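Local coordinates for periplasmic binding protein (Veillonella parvula, PDB 4N01) that probably captures a solute, perhaps a metal chelate such as an iron-siderophore complex, in the periplasm for delivery to an ABC importer, at residues G180-P183 / K184-W188; E166-F169 / S170-K174; D280-Q283 / Q284-K288. One frame throughout, in Å; residues are numbered along the deposited sequence. Where two conformers were deposited one is given.

How the contacts relate
Contacts 1 and 2 sit on successive helices that pack on each other, their centres about 11 Å apart. Ala-185 CB of contact 1 rests on Met-172 O of contact 2 at 3.3 Å, and Trp-188 CZ3 meets Met-172 CG at 3.5 Å. Helix 182-203, which contact 1 begins, is probably the long helix that joins the two lobes in this class of binding protein. Contact 3 belongs to the other side of the molecule, its centre about 40 Å from that of contact 1 and about 34 Å from that of contact 2. A bound sodium ion lies about 13 Å from the side chain of Asp-171, and one lies about 11 Å from that of Lys-285.

Contact 1: residues G180-P183 / K184-W188; sequences GVKP and KAEEW
Lys-182 and Glu-186 stand one turn apart at the start of helix 182-203, and their side chains slant past each other. The methylene CE of Lys-182 lies 3.6 Å from Glu-186 OE2, closer than its own NZ, which stays 4.1 Å from that oxygen: opposite charges lie near each other, beyond salt-bridge distance. An extended lysine chain with CG anti to the backbone N (chi1 -171°) reaches this place, while the glutamate, its CG lying 3.3 Å from Lys-182 O, leans back over the preceding turn. An alanine in place of Lys-182 removes the chain and the charge beside Glu-186, whose carboxylate is then likely to turn more freely. Beneath them are i to i+4 backbone bonds, in which Glu-186 N gives its hydrogen to Lys-182 O at 2.9 Å and Glu-187 N to Pro-183 O at 2.8 Å. Proline suits this first turn, where its missing N-H costs no helical bond. Val-181 is the N-cap; Val-181 O accepts Ala-185 N at 3.2 Å, and its apolar side chain packs on Leu-82. The small Ala-185 fits closely beside Ile-173 of the preceding helix. Gly-180, with positive phi, completes the Schellman motif that ends helix 165-178, making the joint between the helices very short. At this surface corner the backbone bonds do the fastening, and the Lys-182 and Glu-186 charges probably add only a modest, solvent-weakened attraction.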
loop_
_atom_site.group_PDB
_atom_site.type_symbol
_atom_site.label_atom_id
_atom_site.label_comp_id
_atom_site.label_asym_id
_atom_site.label_seq_id
_atom_site.Cartn_x
_atom_site.Cartn_y
_atom_site.Cartn_z
ATOM N N GLY A 180 -21.380 -1.908 7.018
ATOM C CA GLY A 180 -22.137 -1.832 8.258
ATOM C C GLY A 180 -21.312 -2.093 9.509
ATOM O O GLY A 180 -21.856 -2.514 10.533
ATOM N N VAL A 181 -20.005 -1.841 9.436
ATOM C CA VAL A 181 -19.132 -2.001 10.596
ATOM C C VAL A 181 -18.296 -0.747 10.867
ATOM O O VAL A 181 -17.101 -0.828 11.176
ATOM C CB VAL A 181 -18.213 -3.245 10.462
ATOM C CG1 VAL A 181 -19.050 -4.520 10.437
ATOM C CG2 VAL A 181 -17.348 -3.154 9.203
ATOM N N LYS A 182 -18.922 0.420 10.744
ATOM C CA LYS A 182 -18.214 1.682 10.996
ATOM C C LYS A 182 -17.489 1.751 12.359
ATOM O O LYS A 182 -16.343 2.216 12.413
ATOM C CB LYS A 182 -19.136 2.896 10.794
ATOM C CG LYS A 182 -18.406 4.239 10.820
ATOM C CD LYS A 182 -19.366 5.425 10.691
ATOM C CE LYS A 182 -18.627 6.745 10.890
ATOM N NZ LYS A 182 -19.571 7.853 11.241
ATOM N N PRO A 183 -18.129 1.273 13.452
ATOM C CA PRO A 183 -17.413 1.348 14.738
ATOM C C PRO A 183 -16.116 0.541 14.766
ATOM O O PRO A 183 -15.130 0.969 15.375
ATOM C CB PRO A 183 -18.415 0.765 15.740
ATOM C CG PRO A 183 -19.749 1.021 15.129
ATOM C CD PRO A 183 -19.542 0.877 13.641
ATOM N N LYS A 184 -16.117 -0.617 14.118
ATOM C CA LYS A 184 -14.910 -1.426 13.990
ATOM C C LYS A 184 -13.800 -0.646 13.276
ATOM O O LYS A 184 -12.635 -0.682 13.686
ATOM C CB LYS A 184 -15.233 -2.708 13.222
ATOM C CG LYS A 184 -14.055 -3.633 13.009
ATOM C CD LYS A 184 -13.882 -4.566 14.188
ATOM C CE LYS A 184 -12.748 -5.554 13.949
ATOM N NZ LYS A 184 -12.891 -6.743 14.841
ATOM N N ALA A 185 -14.154 0.054 12.202
ATOM C CA ALA A 185 -13.166 0.838 11.468
ATOM C C ALA A 185 -12.677 2.011 12.312
ATOM O O ALA A 185 -11.489 2.338 12.297
ATOM C CB ALA A 185 -13.744 1.341 10.146
ATOM N N GLU A 186 -13.587 2.634 13.057
ATOM C CA GLU A 186 -13.211 3.780 13.880
ATOM C C GLU A 186 -12.287 3.322 15.008
ATOM O O GLU A 186 -11.354 4.028 15.400
ATOM C CB GLU A 186 -14.451 4.488 14.431
ATOM C CG GLU A 186 -15.284 5.213 13.373
ATOM C CD GLU A 186 -16.454 5.971 13.967
ATOM O OE1 GLU A 186 -17.329 5.330 14.591
ATOM O OE2 GLU A 186 -16.501 7.212 13.815
ATOM N N GLU A 187 -12.547 2.130 15.532
ATOM C CA GLU A 187 -11.690 1.567 16.569
ATOM C C GLU A 187 -10.281 1.336 16.028
ATOM O O GLU A 187 -9.296 1.591 16.725
ATOM C CB GLU A 187 -12.277 0.265 17.132
ATOM C CG GLU A 187 -13.452 0.469 18.087
ATOM C CD GLU A 187 -14.063 -0.837 18.565
ATOM O OE1 GLU A 187 -13.436 -1.902 18.376
ATOM O OE2 GLU A 187 -15.176 -0.797 19.135
ATOM N N TRP A 188 -10.183 0.868 14.785
ATOM C CA TRP A 188 -8.873 0.634 14.170
ATOM C C TRP A 188 -8.134 1.945 13.937
ATOM O O TRP A 188 -6.957 2.066 14.284
ATOM C CB TRP A 188 -8.990 -0.145 12.856
ATOM C CG TRP A 188 -7.647 -0.446 12.187
ATOM C CD1 TRP A 188 -6.801 -1.494 12.460
ATOM C CD2 TRP A 188 -7.031 0.300 11.126
ATOM N NE1 TRP A 188 -5.681 -1.424 11.647
ATOM C CE2 TRP A 188 -5.807 -0.336 10.816
ATOM C CE3 TRP A 188 -7.391 1.456 10.417
ATOM C CZ2 TRP A 188 -4.941 0.144 9.820
ATOM C CZ3 TRP A 188 -6.529 1.933 9.425
ATOM C CH2 TRP A 188 -5.321 1.274 9.137
#

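Contact 2: residues E166-F169 / S170-K174; sequences ETNF and SDMIK
Glu-166 and Ser-170 meet one turn apart through a backbone bond and a shared water. The water donates to Glu-166 O at 2.8 Å and accepts from Ser-170 OG in one of the two serine conformers; its approach to Glu-166 OE1 is unusually short and doubtful. The carboxylate's OE2 forms a salt bridge with Arg-193 of helix 182-203. Glu-166 O also accepts Ser-170 N at 2.9 Å, so two donors grip it. Thr-167 comes next, with OG1 receiving the N-H of Asp-164 just ahead of the helix. That leaves its methyl CG2 alongside Asp-171, 4.2 Å from OD2, both side chains pointing the same way. A chi1 of -72° folds Asp-171 CG back beside Thr-167 O; OD1 accepts the N-H of Glu-156 and OD2 that of Ser-157. Asn-168 runs beside the selenomethionine Met-172, its ND2 4.0 Å from Met-172 CG, and its OD1 takes the N-H of Gly-317. The flexible Met-172 chain bends at two torsions to fit against Met-76 and Gln-79. The buried Phe-169 side chain touches Gln-192 and Arg-193, while Phe-169 O accepts Ile-173 N at 3.1 Å. The chemistry is thus divided by face: buried Asn-168 and Asp-171 satisfy loop N-H groups and so tie loops to helix 165-178, Phe-169 packs on the next helix, and Glu-166 and Ser-170 share a surface water in at least one serine conformer.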
loop_
_atom_site.group_PDB
_atom_site.type_symbol
_atom_site.label_atom_id
_atom_site.label_comp_id
_atom_site.label_asym_id
_atom_site.label_seq_id
_atom_site.Cartn_x
_atom_site.Cartn_y
_atom_site.Cartn_z
ATOM N N GLU A 166 -3.867 9.948 6.329
ATOM C CA GLU A 166 -5.259 10.331 6.635
ATOM C C GLU A 166 -6.233 9.846 5.558
ATOM O O GLU A 166 -7.365 9.479 5.865
ATOM C CB GLU A 166 -5.394 11.853 6.819
ATOM C CG GLU A 166 -4.779 12.393 8.108
ATOM C CD GLU A 166 -5.474 11.870 9.365
ATOM O OE1 GLU A 166 -6.697 11.562 9.321
ATOM O OE2 GLU A 166 -4.797 11.762 10.412
ATOM N N THR A 167 -5.803 9.855 4.297
ATOM C CA THR A 167 -6.639 9.309 3.219
ATOM C C THR A 167 -6.929 7.822 3.449
ATOM O O THR A 167 -8.055 7.358 3.262
ATOM C CB THR A 167 -5.942 9.451 1.854
ATOM O OG1 THR A 167 -5.384 10.765 1.745
ATOM C CG2 THR A 167 -6.943 9.196 0.711
ATOM N N ASN A 168 -5.902 7.079 3.840
ATOM C CA ASN A 168 -6.021 5.653 4.167
ATOM C C ASN A 168 -6.973 5.438 5.348
ATOM O O ASN A 168 -7.774 4.493 5.348
ATOM C CB ASN A 168 -4.611 5.116 4.484
ATOM C CG ASN A 168 -4.491 3.586 4.390
ATOM O OD1 ASN A 168 -3.414 3.065 4.061
ATOM N ND2 ASN A 168 -5.561 2.868 4.709
ATOM N N PHE A 169 -6.901 6.313 6.351
ATOM C CA PHE A 169 -7.814 6.223 7.497
ATOM C C PHE A 169 -9.255 6.433 7.034
ATOM O O PHE A 169 -10.145 5.682 7.421
ATOM C CB PHE A 169 -7.467 7.264 8.569
ATOM C CG PHE A 169 -6.218 6.952 9.357
ATOM C CD1 PHE A 169 -5.645 5.684 9.326
ATOM C CD2 PHE A 169 -5.625 7.935 10.145
ATOM C CE1 PHE A 169 -4.503 5.402 10.069
ATOM C CE2 PHE A 169 -4.485 7.664 10.889
ATOM C CZ PHE A 169 -3.922 6.392 10.855
ATOM N N SER A 170 -9.465 7.451 6.205
ATOM C CA SER A 170 -10.797 7.752 5.694
ATOM C C SER A 170 -11.340 6.598 4.862
ATOM O O SER A 170 -12.516 6.274 4.953
ATOM C CB SER A 170 -10.806 9.052 4.885
ATOM O OG SER A 170 -10.501 10.163 5.713
ATOM N N ASP A 171 -10.475 5.978 4.060
ATOM C CA ASP A 171 -10.858 4.817 3.241
ATOM C C ASP A 171 -11.313 3.657 4.115
ATOM O O ASP A 171 -12.291 2.967 3.793
ATOM C CB ASP A 171 -9.696 4.326 2.376
ATOM C CG ASP A 171 -9.373 5.258 1.220
ATOM O OD1 ASP A 171 -10.267 6.015 0.754
ATOM O OD2 ASP A 171 -8.208 5.216 0.762
HETATM N N MSE A 172 -10.600 3.420 5.213
HETATM C CA MSE A 172 -10.991 2.351 6.127
HETATM C C MSE A 172 -12.360 2.639 6.731
HETATM O O MSE A 172 -13.183 1.740 6.875
HETATM C CB MSE A 172 -9.945 2.151 7.224
HETATM C CG MSE A 172 -8.705 1.386 6.738
HETATM SE SE MSE A 172 -9.128 -0.504 6.398
HETATM C CE MSE A 172 -8.860 -1.192 8.188
ATOM N N ILE A 173 -12.599 3.903 7.078
ATOM C CA ILE A 173 -13.894 4.296 7.626
ATOM C C ILE A 173 -15.010 4.083 6.604
ATOM O O ILE A 173 -16.072 3.535 6.927
ATOM C CB ILE A 173 -13.896 5.765 8.082
ATOM C CG1 ILE A 173 -12.835 5.979 9.167
ATOM C CG2 ILE A 173 -15.266 6.160 8.611
ATOM C CD1 ILE A 173 -13.155 5.280 10.475
ATOM N N LYS A 174 -14.756 4.510 5.368
ATOM C CA LYS A 174 -15.723 4.352 4.278
ATOM C C LYS A 174 -16.023 2.880 4.008
ATOM O O LYS A 174 -17.182 2.487 3.824
ATOM C CB LYS A 174 -15.179 5.002 2.999
ATOM C CG LYS A 174 -16.195 5.092 1.866
ATOM C CD LYS A 174 -17.335 6.060 2.201
ATOM C CE LYS A 174 -18.190 6.309 0.971
ATOM N NZ LYS A 174 -19.276 7.280 1.248
HETATM O O HOH W 1 -8.716 10.710 8.025
#

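Contact 3: residues D280-Q283 / Q284-K288; sequences DDFQ and QKIEK
Asp-281 and Lys-285 form a salt bridge along one turn of this helix. Lys-285 NZ lies 3.0 Å from Asp-281 OD2, reaching the oxygen on its syn side and 22° out of the carboxylate plane. Aspartate has the right short reach, and the lysine is long enough to cross to it fully extended. Each partner is held a second time: OD2 also accepts the N-H of Tyr-272, and NZ donates to the carbonyls of Asp-215 and Ala-270, so several bonds fix an ammonium group that is likely to stay charged. The other carboxylate oxygen, Asp-281 OD1, is bridged to Gln-284 OE1 by a water that donates to both, at 2.9 Å each. Backbone bonds run underneath, from Gln-284 N to Asp-280 O at 2.9 Å and from Ile-286 N to Phe-282 O, also at 2.9 Å. On the buried side Phe-282, its CG anti to the backbone N (chi1 174°), offers a ring face to Ile-286. The methyl CD1 of Ile-286 sits over that face, 3.8 Å from the ring centroid and 21° off the normal, a CH-pi contact displaced toward the rim near CZ. Gln-283 runs alongside Ile-286, OE1 3.7 Å from CD1, while its NE2 donates to Asp-279. Phe-282 and Ile-286 both press on Ile-269 and Phe-306. Helix 280-290 is therefore an amphipathic covering helix of a beta-alpha-beta crossover between the parallel strands 266-270 and 306-309, as expected for one lobe of an alpha/beta binding protein.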
loop_
_atom_site.group_PDB
_atom_site.type_symbol
_atom_site.label_atom_id
_atom_site.label_comp_id
_atom_site.label_asym_id
_atom_site.label_seq_id
_atom_site.Cartn_x
_atom_site.Cartn_y
_atom_site.Cartn_z
ATOM N N ASP A 280 17.022 -12.623 1.115
ATOM C CA ASP A 280 17.956 -12.789 0.001
ATOM C C ASP A 280 17.832 -11.688 -1.044
ATOM O O ASP A 280 18.841 -11.188 -1.537
ATOM C CB ASP A 280 17.765 -14.142 -0.674
ATOM C CG ASP A 280 18.014 -15.303 0.265
ATOM O OD1 ASP A 280 18.708 -15.116 1.291
ATOM O OD2 ASP A 280 17.506 -16.405 -0.030
ATOM N N ASP A 281 16.601 -11.309 -1.387
ATOM C CA ASP A 281 16.394 -10.230 -2.358
ATOM C C ASP A 281 16.967 -8.910 -1.832
ATOM O O ASP A 281 17.565 -8.134 -2.579
ATOM C CB ASP A 281 14.901 -10.064 -2.688
ATOM C CG ASP A 281 14.658 -9.125 -3.867
ATOM O OD1 ASP A 281 15.280 -9.326 -4.940
ATOM O OD2 ASP A 281 13.841 -8.177 -3.730
ATOM N N PHE A 282 16.763 -8.662 -0.543
ATOM C CA PHE A 282 17.256 -7.452 0.113
ATOM C C PHE A 282 18.777 -7.437 0.017
ATOM O O PHE A 282 19.380 -6.443 -0.401
ATOM C CB PHE A 282 16.798 -7.476 1.581
ATOM C CG PHE A 282 17.354 -6.364 2.434
ATOM C CD1 PHE A 282 17.179 -5.036 2.086
ATOM C CD2 PHE A 282 18.006 -6.661 3.628
ATOM C CE1 PHE A 282 17.675 -4.007 2.899
ATOM C CE2 PHE A 282 18.511 -5.638 4.445
ATOM C CZ PHE A 282 18.342 -4.315 4.078
ATOM N N GLN A 283 19.398 -8.560 0.368
ATOM C CA GLN A 283 20.856 -8.630 0.385
ATOM C C GLN A 283 21.463 -8.522 -1.004
ATOM O O GLN A 283 22.505 -7.898 -1.168
ATOM C CB GLN A 283 21.342 -9.910 1.061
ATOM C CG GLN A 283 20.986 -9.991 2.538
ATOM C CD GLN A 283 21.612 -8.874 3.356
ATOM O OE1 GLN A 283 22.660 -8.337 3.001
ATOM N NE2 GLN A 283 20.970 -8.527 4.468
ATOM N N GLN A 284 20.833 -9.143 -1.996
ATOM C CA GLN A 284 21.311 -9.030 -3.372
ATOM C C GLN A 284 21.250 -7.583 -3.852
ATOM O O GLN A 284 22.137 -7.125 -4.580
ATOM C CB GLN A 284 20.482 -9.902 -4.315
ATOM C CG GLN A 284 20.599 -11.390 -4.071
ATOM C CD GLN A 284 19.630 -12.185 -4.924
ATOM O OE1 GLN A 284 18.938 -11.627 -5.777
ATOM N NE2 GLN A 284 19.577 -13.494 -4.699
ATOM N N LYS A 285 20.198 -6.862 -3.468
ATOM C CA LYS A 285 20.076 -5.467 -3.885
ATOM C C LYS A 285 21.105 -4.602 -3.172
ATOM O O LYS A 285 21.648 -3.675 -3.766
ATOM C CB LYS A 285 18.649 -4.940 -3.678
ATOM C CG LYS A 285 17.653 -5.625 -4.597
ATOM C CD LYS A 285 16.228 -5.125 -4.415
ATOM C CE LYS A 285 15.338 -5.816 -5.436
ATOM N NZ LYS A 285 13.896 -5.570 -5.158
ATOM N N ILE A 286 21.390 -4.909 -1.909
ATOM C CA ILE A 286 22.476 -4.219 -1.211
ATOM C C ILE A 286 23.799 -4.427 -1.948
ATOM O O ILE A 286 24.580 -3.481 -2.148
ATOM C CB ILE A 286 22.640 -4.734 0.235
ATOM C CG1 ILE A 286 21.476 -4.248 1.110
ATOM C CG2 ILE A 286 23.967 -4.263 0.830
ATOM C CD1 ILE A 286 21.532 -4.800 2.524
ATOM N N GLU A 287 24.063 -5.670 -2.345
ATOM C CA GLU A 287 25.323 -5.981 -3.011
ATOM C C GLU A 287 25.406 -5.315 -4.388
ATOM O O GLU A 287 26.494 -4.951 -4.839
ATOM C CB GLU A 287 25.544 -7.495 -3.104
ATOM C CG GLU A 287 25.805 -8.149 -1.741
ATOM C CD GLU A 287 26.932 -7.474 -0.957
ATOM O OE1 GLU A 287 28.071 -7.389 -1.485
ATOM O OE2 GLU A 287 26.685 -7.023 0.189
ATOM N N LYS A 288 24.251 -5.142 -5.034
ATOM C CA LYS A 288 24.178 -4.502 -6.348
ATOM C C LYS A 288 24.528 -3.022 -6.207
ATOM O O LYS A 288 25.204 -2.443 -7.065
ATOM C CB LYS A 288 22.767 -4.657 -6.934
ATOM C CG LYS A 288 22.606 -4.207 -8.384
ATOM C CD LYS A 288 23.290 -5.176 -9.346
ATOM C CE LYS A 288 23.235 -4.678 -10.791
ATOM N NZ LYS A 288 21.844 -4.364 -11.209
HETATM O O HOH W 2 17.707 -9.033 -6.418
#